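Local coordinates for protein Nsp15 (Middle East respiratory syndrome-related coronavirus, PDB 5YVD) that acts as a hexameric endoribonuclease that probably cleaves RNA at uridylates during coronavirus replication, at residues V24-D29 with L49-A54; A62-P67 with Y81-W86; N110-I115 with T131-F136; V149-A154 with C189-S194; I261-L266 with N274-E279. All coordinates share one frame; numbering follows the deposited sequence.

Contact 1 (V24-D29 with L49-A54)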
# COMPACT_ATOMS: atom_id res chain seq x y z
N VAL A 24 -4.77 -18.47 -5.28
CA VAL A 24 -3.80 -17.38 -5.24
C VAL A 24 -4.39 -16.16 -4.52
O VAL A 24 -5.53 -15.78 -4.80
CB VAL A 24 -3.43 -16.93 -6.68
CG1 VAL A 24 -2.54 -15.70 -6.68
CG2 VAL A 24 -2.74 -18.06 -7.43
N ALA A 25 -3.62 -15.55 -3.62
CA ALA A 25 -3.90 -14.17 -3.15
C ALA A 25 -2.91 -13.16 -3.71
O ALA A 25 -1.74 -13.44 -3.77
CB ALA A 25 -3.88 -14.11 -1.63
N VAL A 26 -3.39 -12.00 -4.10
CA VAL A 26 -2.51 -10.87 -4.47
C VAL A 26 -2.56 -9.80 -3.38
O VAL A 26 -3.55 -9.09 -3.25
CB VAL A 26 -2.91 -10.18 -5.79
CG1 VAL A 26 -1.90 -9.10 -6.16
CG2 VAL A 26 -3.02 -11.20 -6.92
N VAL A 27 -1.47 -9.67 -2.64
CA VAL A 27 -1.47 -8.83 -1.48
C VAL A 27 -0.38 -7.80 -1.65
O VAL A 27 0.79 -8.08 -1.39
CB VAL A 27 -1.23 -9.65 -0.18
CG1 VAL A 27 -1.55 -8.79 1.04
CG2 VAL A 27 -2.05 -10.94 -0.18
N ASN A 28 -0.79 -6.61 -2.07
CA ASN A 28 0.08 -5.48 -2.32
C ASN A 28 1.11 -5.90 -3.36
O ASN A 28 0.76 -6.23 -4.49
CB ASN A 28 0.73 -4.98 -1.01
CG ASN A 28 -0.29 -4.50 0.02
OD1 ASN A 28 -0.20 -4.86 1.18
ND2 ASN A 28 -1.27 -3.69 -0.41
N ASP A 29 2.38 -5.92 -2.97
CA ASP A 29 3.46 -6.29 -3.85
C ASP A 29 3.72 -7.81 -3.94
O ASP A 29 4.62 -8.23 -4.66
CB ASP A 29 4.72 -5.57 -3.37
CG ASP A 29 5.16 -6.04 -1.99
OD1 ASP A 29 6.37 -6.22 -1.76
OD2 ASP A 29 4.27 -6.26 -1.13
N LEU A 49 4.85 -2.46 -12.46
CA LEU A 49 3.66 -3.09 -13.02
C LEU A 49 2.79 -3.74 -11.91
O LEU A 49 3.28 -4.07 -10.83
CB LEU A 49 4.04 -4.13 -14.06
CG LEU A 49 4.73 -3.61 -15.31
CD1 LEU A 49 5.24 -4.76 -16.15
CD2 LEU A 49 3.79 -2.75 -16.16
N PRO A 50 1.49 -3.91 -12.19
CA PRO A 50 0.63 -4.54 -11.25
C PRO A 50 1.19 -5.91 -10.88
O PRO A 50 1.57 -6.70 -11.75
CB PRO A 50 -0.67 -4.68 -12.02
CG PRO A 50 -0.65 -3.56 -12.98
CD PRO A 50 0.77 -3.64 -13.44
N THR A 51 1.24 -6.17 -9.58
CA THR A 51 1.82 -7.36 -9.07
C THR A 51 1.45 -8.62 -9.86
O THR A 51 2.33 -9.46 -10.14
CB THR A 51 1.43 -7.53 -7.61
OG1 THR A 51 1.92 -6.43 -6.87
CG2 THR A 51 2.05 -8.77 -7.06
N ASN A 52 0.17 -8.79 -10.20
CA ASN A 52 -0.24 -10.04 -10.84
C ASN A 52 0.33 -10.19 -12.26
O ASN A 52 0.48 -11.30 -12.76
CB ASN A 52 -1.76 -10.21 -10.84
CG ASN A 52 -2.46 -9.11 -11.58
OD1 ASN A 52 -2.15 -7.94 -11.39
ND2 ASN A 52 -3.40 -9.47 -12.44
N ILE A 53 0.65 -9.06 -12.89
CA ILE A 53 1.17 -9.04 -14.24
C ILE A 53 2.67 -9.27 -14.22
O ILE A 53 3.21 -10.03 -15.05
CB ILE A 53 0.89 -7.67 -14.91
CG1 ILE A 53 -0.60 -7.41 -14.99
CG2 ILE A 53 1.45 -7.63 -16.33
CD1 ILE A 53 -1.31 -8.21 -16.05
N ALA A 54 3.33 -8.62 -13.27
CA ALA A 54 4.76 -8.74 -13.11
C ALA A 54 5.11 -10.20 -12.86
O ALA A 54 6.08 -10.72 -13.38
CB ALA A 54 5.23 -7.89 -11.96

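Contact 2 (A62-P67 with Y81-W86)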
# COMPACT_ATOMS: atom_id res chain seq x y z
N ALA A 62 11.75 -16.01 -20.72
CA ALA A 62 12.35 -16.93 -21.65
C ALA A 62 13.55 -17.64 -21.09
O ALA A 62 14.53 -17.02 -20.83
CB ALA A 62 12.76 -16.20 -22.88
N VAL A 63 13.48 -18.95 -20.99
CA VAL A 63 14.52 -19.72 -20.35
C VAL A 63 15.55 -20.22 -21.35
O VAL A 63 15.57 -21.39 -21.71
CB VAL A 63 13.91 -20.88 -19.57
CG1 VAL A 63 15.00 -21.61 -18.77
CG2 VAL A 63 12.87 -20.30 -18.65
N ARG A 64 16.41 -19.31 -21.77
CA ARG A 64 17.41 -19.58 -22.80
C ARG A 64 18.49 -18.55 -22.66
O ARG A 64 18.26 -17.52 -22.04
CB ARG A 64 16.79 -19.44 -24.19
CG ARG A 64 15.94 -18.18 -24.32
CD ARG A 64 15.71 -17.69 -25.73
NE ARG A 64 14.70 -18.44 -26.45
CZ ARG A 64 13.78 -17.90 -27.24
NH1 ARG A 64 13.69 -16.59 -27.43
NH2 ARG A 64 12.92 -18.70 -27.85
N SER A 65 19.65 -18.79 -23.23
CA SER A 65 20.71 -17.79 -23.19
C SER A 65 20.40 -16.65 -24.15
O SER A 65 19.62 -16.79 -25.10
CB SER A 65 22.06 -18.40 -23.56
OG SER A 65 22.03 -18.98 -24.86
N HIS A 66 21.00 -15.50 -23.90
CA HIS A 66 20.85 -14.38 -24.81
C HIS A 66 21.98 -13.41 -24.60
O HIS A 66 22.62 -13.44 -23.55
CB HIS A 66 19.49 -13.70 -24.65
CG HIS A 66 19.20 -13.21 -23.26
ND1 HIS A 66 19.57 -11.96 -22.83
CD2 HIS A 66 18.55 -13.79 -22.23
CE1 HIS A 66 19.17 -11.79 -21.58
NE2 HIS A 66 18.55 -12.89 -21.19
N PRO A 67 22.25 -12.54 -25.59
CA PRO A 67 23.22 -11.46 -25.43
C PRO A 67 22.90 -10.63 -24.22
O PRO A 67 21.73 -10.48 -23.86
CB PRO A 67 23.05 -10.62 -26.69
CG PRO A 67 22.53 -11.57 -27.71
CD PRO A 67 21.74 -12.63 -26.97
N TYR A 81 9.90 -9.74 -29.57
CA TYR A 81 8.82 -10.33 -30.35
C TYR A 81 8.50 -11.73 -29.90
O TYR A 81 9.22 -12.67 -30.20
CB TYR A 81 9.18 -10.38 -31.83
CG TYR A 81 8.06 -10.87 -32.74
CD1 TYR A 81 8.10 -12.15 -33.30
CD2 TYR A 81 6.97 -10.05 -33.05
CE1 TYR A 81 7.10 -12.60 -34.14
CE2 TYR A 81 5.96 -10.50 -33.90
CZ TYR A 81 6.02 -11.78 -34.44
OH TYR A 81 5.03 -12.23 -35.30
N LYS A 82 7.38 -11.85 -29.20
CA LYS A 82 6.82 -13.14 -28.81
C LYS A 82 7.64 -13.82 -27.73
O LYS A 82 7.46 -15.00 -27.47
CB LYS A 82 6.58 -14.05 -30.02
CG LYS A 82 5.29 -13.74 -30.75
CD LYS A 82 5.13 -14.65 -31.97
CE LYS A 82 3.68 -15.06 -32.19
NZ LYS A 82 2.80 -13.88 -32.39
N PHE A 83 8.49 -13.05 -27.08
CA PHE A 83 9.14 -13.52 -25.87
C PHE A 83 9.43 -12.33 -24.98
O PHE A 83 9.26 -11.20 -25.36
CB PHE A 83 10.44 -14.31 -26.18
CG PHE A 83 11.57 -13.48 -26.73
CD1 PHE A 83 11.62 -13.18 -28.08
CD2 PHE A 83 12.57 -13.00 -25.91
CE1 PHE A 83 12.64 -12.40 -28.59
CE2 PHE A 83 13.60 -12.22 -26.43
CZ PHE A 83 13.64 -11.93 -27.76
N VAL A 84 9.88 -12.62 -23.78
CA VAL A 84 10.14 -11.60 -22.79
C VAL A 84 11.37 -12.04 -22.03
O VAL A 84 11.60 -13.24 -21.84
CB VAL A 84 8.91 -11.45 -21.86
CG1 VAL A 84 9.07 -12.25 -20.57
CG2 VAL A 84 8.62 -9.99 -21.61
N LEU A 85 12.19 -11.07 -21.65
CA LEU A 85 13.49 -11.34 -21.08
C LEU A 85 13.52 -10.85 -19.66
O LEU A 85 13.28 -9.66 -19.41
CB LEU A 85 14.56 -10.65 -21.90
CG LEU A 85 14.88 -11.26 -23.26
CD1 LEU A 85 15.98 -10.45 -23.94
CD2 LEU A 85 15.34 -12.71 -23.15
N TRP A 86 13.82 -11.76 -18.72
CA TRP A 86 13.91 -11.41 -17.29
C TRP A 86 15.32 -10.98 -16.94
O TRP A 86 16.28 -11.67 -17.30
CB TRP A 86 13.49 -12.59 -16.39
CG TRP A 86 13.21 -12.21 -14.95
CD1 TRP A 86 13.94 -12.57 -13.85
CD2 TRP A 86 12.10 -11.44 -14.46
NE1 TRP A 86 13.35 -12.06 -12.70
CE2 TRP A 86 12.23 -11.36 -13.05
CE3 TRP A 86 11.01 -10.80 -15.07
CZ2 TRP A 86 11.32 -10.67 -12.25
CZ3 TRP A 86 10.08 -10.12 -14.25
CH2 TRP A 86 10.25 -10.06 -12.87
O HOH W 1 14.69 -14.72 -19.30

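Contact 3 (N110-I115 with T131-F136)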
# COMPACT_ATOMS: atom_id res chain seq x y z
N ASN A 110 2.68 -3.67 -35.11
CA ASN A 110 2.86 -2.51 -35.96
C ASN A 110 3.17 -1.28 -35.11
O ASN A 110 2.43 -0.92 -34.19
CB ASN A 110 1.63 -2.26 -36.87
CG ASN A 110 1.44 -3.33 -37.96
OD1 ASN A 110 0.56 -3.18 -38.80
ND2 ASN A 110 2.24 -4.39 -37.95
N SER A 111 4.33 -0.69 -35.39
CA SER A 111 4.74 0.63 -34.92
C SER A 111 6.18 0.76 -35.41
O SER A 111 6.75 -0.22 -35.91
CB SER A 111 4.59 0.79 -33.39
OG SER A 111 4.56 -0.44 -32.70
N ALA A 112 6.76 1.95 -35.31
CA ALA A 112 8.12 2.16 -35.80
C ALA A 112 9.16 2.18 -34.66
O ALA A 112 9.97 3.09 -34.59
CB ALA A 112 8.18 3.43 -36.63
N LEU A 113 9.12 1.17 -33.79
CA LEU A 113 10.17 0.92 -32.79
C LEU A 113 11.12 -0.15 -33.30
O LEU A 113 10.86 -0.76 -34.32
CB LEU A 113 9.59 0.42 -31.45
CG LEU A 113 8.28 1.03 -30.94
CD1 LEU A 113 7.13 0.06 -31.15
CD2 LEU A 113 8.38 1.41 -29.46
N ASN A 114 12.22 -0.39 -32.59
CA ASN A 114 13.13 -1.50 -32.92
C ASN A 114 12.72 -2.78 -32.21
O ASN A 114 13.01 -2.97 -31.04
CB ASN A 114 14.58 -1.18 -32.54
CG ASN A 114 15.20 -0.10 -33.40
OD1 ASN A 114 15.26 -0.22 -34.63
ND2 ASN A 114 15.68 0.96 -32.75
N ILE A 115 12.07 -3.68 -32.93
CA ILE A 115 11.65 -4.97 -32.40
C ILE A 115 12.77 -6.00 -32.55
O ILE A 115 13.33 -6.19 -33.66
CB ILE A 115 10.39 -5.50 -33.14
CG1 ILE A 115 9.31 -4.39 -33.19
CG2 ILE A 115 9.90 -6.81 -32.52
CD1 ILE A 115 7.95 -4.87 -33.60
N THR A 131 10.26 -6.68 -41.76
CA THR A 131 10.05 -5.60 -40.80
C THR A 131 11.17 -4.59 -41.02
O THR A 131 12.33 -4.95 -40.97
CB THR A 131 10.15 -6.14 -39.35
OG1 THR A 131 9.35 -7.32 -39.21
CG2 THR A 131 9.74 -5.09 -38.32
N PRO A 132 10.84 -3.32 -41.28
CA PRO A 132 11.88 -2.32 -41.60
C PRO A 132 12.91 -2.00 -40.50
O PRO A 132 14.11 -1.94 -40.79
CB PRO A 132 11.06 -1.06 -41.95
CG PRO A 132 9.72 -1.28 -41.35
CD PRO A 132 9.49 -2.76 -41.42
N ASN A 133 12.45 -1.74 -39.27
CA ASN A 133 13.33 -1.30 -38.20
C ASN A 133 13.35 -2.37 -37.13
O ASN A 133 12.37 -2.54 -36.40
CB ASN A 133 12.82 0.02 -37.60
CG ASN A 133 12.93 1.20 -38.58
OD1 ASN A 133 13.81 1.26 -39.39
ND2 ASN A 133 12.04 2.16 -38.44
N ALA A 134 14.45 -3.12 -37.05
CA ALA A 134 14.50 -4.29 -36.16
C ALA A 134 15.90 -4.82 -35.88
O ALA A 134 16.86 -4.46 -36.55
CB ALA A 134 13.66 -5.42 -36.75
N ILE A 135 15.96 -5.72 -34.90
CA ILE A 135 17.18 -6.39 -34.46
C ILE A 135 16.94 -7.91 -34.51
O ILE A 135 15.86 -8.39 -34.13
CB ILE A 135 17.54 -5.93 -33.03
CG1 ILE A 135 18.03 -4.49 -33.06
CG2 ILE A 135 18.58 -6.83 -32.37
CD1 ILE A 135 18.04 -3.82 -31.71
N PHE A 136 17.92 -8.67 -34.98
CA PHE A 136 17.78 -10.12 -35.01
C PHE A 136 18.90 -10.78 -34.24
O PHE A 136 20.07 -10.40 -34.40
CB PHE A 136 17.75 -10.67 -36.42
CG PHE A 136 17.29 -12.10 -36.49
CD1 PHE A 136 18.17 -13.13 -36.76
CD2 PHE A 136 15.98 -12.41 -36.21
CE1 PHE A 136 17.74 -14.45 -36.76
CE2 PHE A 136 15.53 -13.71 -36.22
CZ PHE A 136 16.41 -14.74 -36.50

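Contact 4 (V149-A154 with C189-S194)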
# COMPACT_ATOMS: atom_id res chain seq x y z
N VAL A 149 29.22 -9.85 -34.63
CA VAL A 149 29.46 -11.11 -33.95
C VAL A 149 29.72 -10.82 -32.51
O VAL A 149 30.71 -10.18 -32.17
CB VAL A 149 30.70 -11.82 -34.50
CG1 VAL A 149 30.95 -13.13 -33.73
CG2 VAL A 149 30.54 -12.07 -35.99
N GLY A 150 28.85 -11.33 -31.65
CA GLY A 150 28.94 -11.03 -30.22
C GLY A 150 30.19 -11.55 -29.54
O GLY A 150 31.02 -12.20 -30.16
N PRO A 151 30.32 -11.27 -28.24
CA PRO A 151 31.50 -11.65 -27.44
C PRO A 151 31.50 -13.10 -26.97
O PRO A 151 30.57 -13.83 -27.24
CB PRO A 151 31.41 -10.70 -26.24
CG PRO A 151 29.94 -10.42 -26.09
CD PRO A 151 29.35 -10.47 -27.46
N ASP A 152 32.56 -13.51 -26.29
CA ASP A 152 32.68 -14.91 -25.82
C ASP A 152 31.95 -15.18 -24.50
O ASP A 152 32.40 -16.01 -23.69
CB ASP A 152 34.15 -15.31 -25.68
CG ASP A 152 34.88 -15.31 -27.00
OD1 ASP A 152 34.24 -15.59 -28.04
OD2 ASP A 152 36.10 -15.04 -26.99
N TYR A 153 30.80 -14.52 -24.33
CA TYR A 153 29.94 -14.78 -23.20
C TYR A 153 28.51 -14.33 -23.48
O TYR A 153 28.24 -13.62 -24.45
CB TYR A 153 30.46 -14.03 -22.00
CG TYR A 153 30.34 -12.52 -22.16
CD1 TYR A 153 31.41 -11.77 -22.65
CD2 TYR A 153 29.15 -11.84 -21.82
CE1 TYR A 153 31.31 -10.39 -22.80
CE2 TYR A 153 29.05 -10.47 -21.96
CZ TYR A 153 30.13 -9.74 -22.45
OH TYR A 153 30.06 -8.35 -22.60
N ALA A 154 27.60 -14.71 -22.60
CA ALA A 154 26.18 -14.42 -22.75
C ALA A 154 25.49 -14.56 -21.39
O ALA A 154 26.08 -15.01 -20.41
CB ALA A 154 25.55 -15.37 -23.77
N CYS A 189 34.83 -3.78 -33.10
CA CYS A 189 34.41 -3.35 -31.78
C CYS A 189 35.03 -4.21 -30.66
O CYS A 189 35.27 -5.41 -30.80
CB CYS A 189 32.88 -3.37 -31.83
SG CYS A 189 31.92 -3.81 -30.39
N ILE A 190 35.32 -3.54 -29.56
CA ILE A 190 35.87 -4.16 -28.37
C ILE A 190 34.64 -4.52 -27.50
O ILE A 190 33.57 -3.92 -27.69
CB ILE A 190 36.90 -3.17 -27.72
CG1 ILE A 190 38.32 -3.53 -28.18
CG2 ILE A 190 36.86 -3.10 -26.20
CD1 ILE A 190 38.76 -4.93 -27.80
N TYR A 191 34.75 -5.50 -26.60
CA TYR A 191 33.63 -5.78 -25.67
C TYR A 191 33.99 -5.71 -24.19
O TYR A 191 34.97 -6.30 -23.76
CB TYR A 191 33.04 -7.15 -25.95
CG TYR A 191 32.20 -7.22 -27.17
CD1 TYR A 191 30.91 -6.67 -27.18
CD2 TYR A 191 32.66 -7.85 -28.32
CE1 TYR A 191 30.10 -6.74 -28.30
CE2 TYR A 191 31.87 -7.93 -29.45
CZ TYR A 191 30.59 -7.38 -29.45
OH TYR A 191 29.80 -7.47 -30.59
N THR A 192 33.18 -5.00 -23.41
CA THR A 192 33.24 -5.09 -21.95
C THR A 192 32.89 -6.51 -21.59
O THR A 192 32.37 -7.23 -22.41
CB THR A 192 32.26 -4.12 -21.27
OG1 THR A 192 30.94 -4.32 -21.81
CG2 THR A 192 32.68 -2.68 -21.50
N GLN A 193 33.17 -6.93 -20.37
CA GLN A 193 33.14 -8.39 -20.07
C GLN A 193 32.13 -8.82 -19.03
O GLN A 193 32.10 -9.98 -18.67
CB GLN A 193 34.53 -8.86 -19.62
CG GLN A 193 35.58 -8.70 -20.68
CD GLN A 193 35.43 -9.71 -21.77
OE1 GLN A 193 35.11 -10.87 -21.53
NE2 GLN A 193 35.66 -9.28 -22.99
N SER A 194 31.33 -7.89 -18.53
CA SER A 194 30.20 -8.22 -17.66
C SER A 194 30.60 -8.96 -16.37
O SER A 194 29.85 -9.78 -15.87
CB SER A 194 29.18 -9.07 -18.46
OG SER A 194 28.72 -8.40 -19.63

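Contact 5 (I261-L266 with N274-E279)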
# COMPACT_ATOMS: atom_id res chain seq x y z
N ILE A 261 33.75 0.27 0.45
CA ILE A 261 32.29 0.32 0.38
C ILE A 261 31.85 0.97 -0.91
O ILE A 261 32.29 2.08 -1.24
CB ILE A 261 31.71 1.20 1.48
CG1 ILE A 261 31.88 0.55 2.84
CG2 ILE A 261 30.21 1.46 1.24
CD1 ILE A 261 31.04 1.21 3.92
N MET A 262 30.92 0.32 -1.61
CA MET A 262 30.37 0.85 -2.84
C MET A 262 28.87 0.97 -2.75
O MET A 262 28.22 0.25 -2.01
CB MET A 262 30.68 -0.08 -3.98
CG MET A 262 32.14 -0.28 -4.25
SD MET A 262 32.35 -1.84 -5.09
CE MET A 262 31.48 -1.56 -6.63
N GLU A 263 28.35 1.85 -3.58
CA GLU A 263 26.94 2.15 -3.64
C GLU A 263 26.76 2.47 -5.12
O GLU A 263 27.42 3.37 -5.64
CB GLU A 263 26.67 3.40 -2.78
CG GLU A 263 25.60 3.32 -1.70
CD GLU A 263 25.45 4.64 -0.87
OE1 GLU A 263 26.48 5.32 -0.53
OE2 GLU A 263 24.28 4.98 -0.55
N GLU A 264 25.92 1.69 -5.81
CA GLU A 264 25.61 1.98 -7.21
C GLU A 264 24.19 2.51 -7.26
O GLU A 264 23.23 1.79 -6.98
CB GLU A 264 25.80 0.77 -8.14
CG GLU A 264 25.41 1.06 -9.59
CD GLU A 264 25.63 -0.11 -10.56
OE1 GLU A 264 25.63 -1.27 -10.15
OE2 GLU A 264 25.80 0.13 -11.77
N MET A 265 24.08 3.79 -7.60
CA MET A 265 22.80 4.48 -7.58
C MET A 265 21.81 3.90 -8.59
O MET A 265 20.63 3.76 -8.27
CB MET A 265 22.99 5.98 -7.81
CG MET A 265 23.96 6.68 -6.84
SD MET A 265 23.88 6.26 -5.06
CE MET A 265 22.31 6.95 -4.55
N LEU A 266 22.32 3.51 -9.77
CA LEU A 266 21.52 3.09 -10.92
C LEU A 266 21.97 1.74 -11.45
O LEU A 266 22.95 1.65 -12.16
CB LEU A 266 21.65 4.12 -12.03
CG LEU A 266 20.36 4.31 -12.82
CD1 LEU A 266 19.36 5.14 -12.00
CD2 LEU A 266 20.65 4.96 -14.17
N ASN A 274 28.63 3.47 -12.64
CA ASN A 274 29.03 4.58 -11.79
C ASN A 274 28.88 4.20 -10.34
O ASN A 274 27.82 3.80 -9.93
CB ASN A 274 28.16 5.80 -12.06
CG ASN A 274 28.46 6.48 -13.39
OD1 ASN A 274 29.52 6.29 -13.98
ND2 ASN A 274 27.52 7.29 -13.86
N TYR A 275 29.94 4.36 -9.57
CA TYR A 275 29.92 3.97 -8.16
C TYR A 275 30.24 5.16 -7.26
O TYR A 275 30.94 6.08 -7.64
CB TYR A 275 30.91 2.82 -7.89
CG TYR A 275 30.60 1.55 -8.66
CD1 TYR A 275 31.34 1.21 -9.77
CD2 TYR A 275 29.55 0.70 -8.29
CE1 TYR A 275 31.07 0.05 -10.50
CE2 TYR A 275 29.28 -0.46 -9.02
CZ TYR A 275 30.05 -0.76 -10.13
OH TYR A 275 29.82 -1.87 -10.90
N PHE A 276 29.69 5.09 -6.05
CA PHE A 276 29.94 6.01 -4.96
C PHE A 276 30.87 5.24 -4.02
O PHE A 276 30.40 4.40 -3.26
CB PHE A 276 28.61 6.32 -4.31
CG PHE A 276 28.66 7.35 -3.23
CD1 PHE A 276 28.10 8.61 -3.44
CD2 PHE A 276 29.17 7.04 -1.98
CE1 PHE A 276 28.10 9.56 -2.44
CE2 PHE A 276 29.16 8.01 -0.97
CZ PHE A 276 28.64 9.27 -1.21
N ILE A 277 32.17 5.50 -4.10
CA ILE A 277 33.14 4.65 -3.42
C ILE A 277 33.84 5.34 -2.28
O ILE A 277 34.21 6.52 -2.35
CB ILE A 277 34.22 4.09 -4.36
CG1 ILE A 277 33.62 3.79 -5.73
CG2 ILE A 277 34.86 2.84 -3.76
CD1 ILE A 277 34.55 2.96 -6.61
N THR A 278 34.07 4.56 -1.23
CA THR A 278 34.75 5.03 -0.04
C THR A 278 35.77 3.98 0.37
O THR A 278 35.51 2.79 0.26
CB THR A 278 33.72 5.25 1.09
OG1 THR A 278 32.57 5.93 0.56
CG2 THR A 278 34.32 6.07 2.23
N GLU A 279 36.95 4.43 0.79
CA GLU A 279 37.99 3.53 1.31
C GLU A 279 38.01 3.71 2.82
O GLU A 279 38.04 4.84 3.31
CB GLU A 279 39.35 3.88 0.70
CG GLU A 279 40.38 2.76 0.76
CD GLU A 279 41.21 2.71 2.04
OE1 GLU A 279 41.02 3.54 2.97
OE2 GLU A 279 42.07 1.82 2.11
O HOH W 2 25.90 2.51 -12.78
O HOH W 3 24.94 4.19 -11.12

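Contact 1 (V24-D29 with L49-A54)
Val26 and Thr51 bring strand 24-27, outermost within this chain in a small three-stranded antiparallel sheet, against the first turn of helix 51-59, all within the N-terminal oligomerisation region. The two side chains slide past each other in opposite directions. With CG1 of Val26 anti to its backbone N (chi1 -176°), that methyl lies 4.0 Å from Thr51 CB. The other branch, CG2, approaches Asn52 CB at 4.2 Å. A beta-branched valine favours the extended backbone and offers two methyls; it also packs on Ile31 of strand 30-35 and on Val26 of the second subunit. The amide of Asn52 serves that interface: its ND2 and OD1 bond Val24 O and Val26 N of the second subunit, and the same bonds run the other way. At Asn28 the chain leaves the strand with a positive phi (58°), which asparagine tolerates better than most residues. Asp29 follows, its O lying 3.6 Å from Thr51 CG2. Beyond Pro50 at the N-cap, Thr51 carries a short branched hydroxyl that also takes a hydrogen bond from Asn45 ND2. This OG1 donates to Asn28 O at 2.7 Å, in the carbonyl plane and on a lone pair.

Contact 2 (A62-P67 with Y81-W86)
The imidazole of His66 has Leu85 CD2 over one face, 3.8 Å from the ring centroid and displaced toward the rim, a CH-pi contact. Leu85 CD1 reaches the same ring at ND1, so both methyls are used. With CG between the backbone N and the carbonyl carbon (chi1 57°), the His66 ring is turned toward Leu85. On Phe83, one face receives Arg64 NH1, 3.8 Å from Phe83 CG, while Leu85 CG lies in plane at the edge. The guanidinium is tilted 58° from the phenyl ring and distant, so any cation-pi attraction is weak. The firmer hold on Arg64 is the salt bridge from NH2 to Asp121. Small Ala62 lets the backbones meet: its N donates to Val84 O at 3.0 Å, and its CB lies 4.3 Å from Leu85 CD2. A water bridges Ala62 O and Trp86 N. His66 ND1 donates to Pro67 O at 2.8 Å, the acceptor tilted from the ring plane, which restrains the ring. Segment 62-67 lies in the loop between helix 51-59 and helix 69-74; residues 81-86 run from the loop after strand 79-80 into strand 86-87. Phe69 meets His66 edge-to-face, and Phe83 packs on Asp118 of strand 115-118.

Contact 3 (N110-I115 with T131-F136)
Ile115 and Ala134 form a parallel beta bridge with their CA atoms 4.8 Å apart, and the backbone bond that secures it runs from Ile135 N to Ile115 O at 2.9 Å, nearly straight at 172°. Their side chains share one face of the sheet, where the small methyl of Ala134 packs on Phe128 of helix 124-129 and Ile115 packs on Tyr81. Just before the bridge, Asn114 has CG anti to the carbonyl carbon, beside the backbone N (chi1 -69°), which brings OD1 to 3.9 Å from Asn133 CB. The two amides are turned 68° apart. Each instead hydrogen-bonds a neighbouring backbone: Asn114 ND2 donates to Gln76 O, and Asn133 OD1 accepts from Asn180 N. The short amide, with a donor and an acceptor, lets each asparagine reach a nearby backbone group. Asn114 CB also touches Ile135 CD1 at 4.4 Å. Strands 115-118 and 134-138 are adjacent and parallel in a five-stranded mixed sheet, and helix 124-129 links them, the topology of a beta-alpha-beta crossover.

Contact 4 (V149-A154 with C189-S194)
Tyr191 crosses Pro151 at about a right angle, its ring lying beneath the pyrrolidine while its hydroxyl reaches on to Val149. Tyr191 CB faces Pro151 CB at 3.9 Å, and CG and CD2 stay against that same carbon. Farther out, CE1 and CZ meet Pro151 CD, which sits 3.9 Å from the ring centroid and almost over its centre, a CH-pi contact. At the tip, Tyr191 OH donates a long hydrogen bond of 3.3 Å to Val149 O, from above the carbonyl plane. Cys189 SG lies over the opposite face, toward its rim. Proline suits the middle place: its compact, restricted ring presents CH groups on both sides, CD to Tyr191 and CG to one face of Tyr153. With CG of Tyr153 set between the backbone N and the carbonyl carbon (chi1 67°), its ring is carried toward 189-194, where OH donates to Thr192 O at 2.6 Å. The backbone of Gln193 covers its second face, and Ser194 OG lies obliquely beside the ring. Lys70 bonds Tyr153 OH, Thr192 OG1 and Ser194 OG. At this interdomain junction the chain entering strand 153-156, in the middle-domain range, meets a loop between strand 174-178 and helix 205-212, in the endoribonuclease range.

Contact 5 (I261-L266 with N274-E279)
Ile261 and Thr278 form an antiparallel hydrogen-bonded pair, with Ile261 N giving to Thr278 O and Thr278 N returning to Ile261 O, each at 3.1 Å. Strands 261-263 and 274-279 run antiparallel, their axes at 155°, and a further backbone bond joins Phe276 N to Glu263 O at 2.9 Å. On one face of this beta hairpin, the long flexible Met262 bends at its last torsion (chi3 64°) and lays CE over the Tyr275 ring, 3.6 Å from the centroid. Its sulfur stands farther off above the same face, a Met-aromatic contact. Met262 CG runs beside Ile277 CG2 at 4.2 Å, and Glu264 uses its aliphatic CB, 3.8 Å from Tyr275 CD2. Glu264 OE2 is hydrogen-bonded to His273 ND1 and lies by a water that accepts from Asn274 N. On the other face Glu263 and Phe276 lie side by side, Glu263 OE1 3.5 Å from Phe276 CD2, with the carboxylate turned 69° from the ring; Glu263 OE2 bonds Tyr58 of the sixth subunit. Asn157 of that subunit packs on Ile261 and hydrogen-bonds Thr278 OG1, whereas Leu251 of helix 248-255 covers Met262, Tyr275 and Ile277. Strand 285-291 pairs with the far edge of strand 273-279.

Overall arrangement
From the N terminus the five contacts follow in series, each closing before the next opens, so none nests or crosses. Contact 1 closes the strands of the N-terminal sheet onto helix 51-59. Contact 2 closes the loop through helix 69-74, and touches contact 1 where Ala54 meets Trp86. Contact 3 joins strands 115-118 and 134-138 and touches contact 2 through Tyr81 and Ile115. Contact 4 spans the longest loop and ties the middle domain to the endoribonuclease region; it meets contact 2 at His66 and Ala154. Contact 5 closes a hairpin in the endoribonuclease region, its centre about 25 Å from that of contact 4.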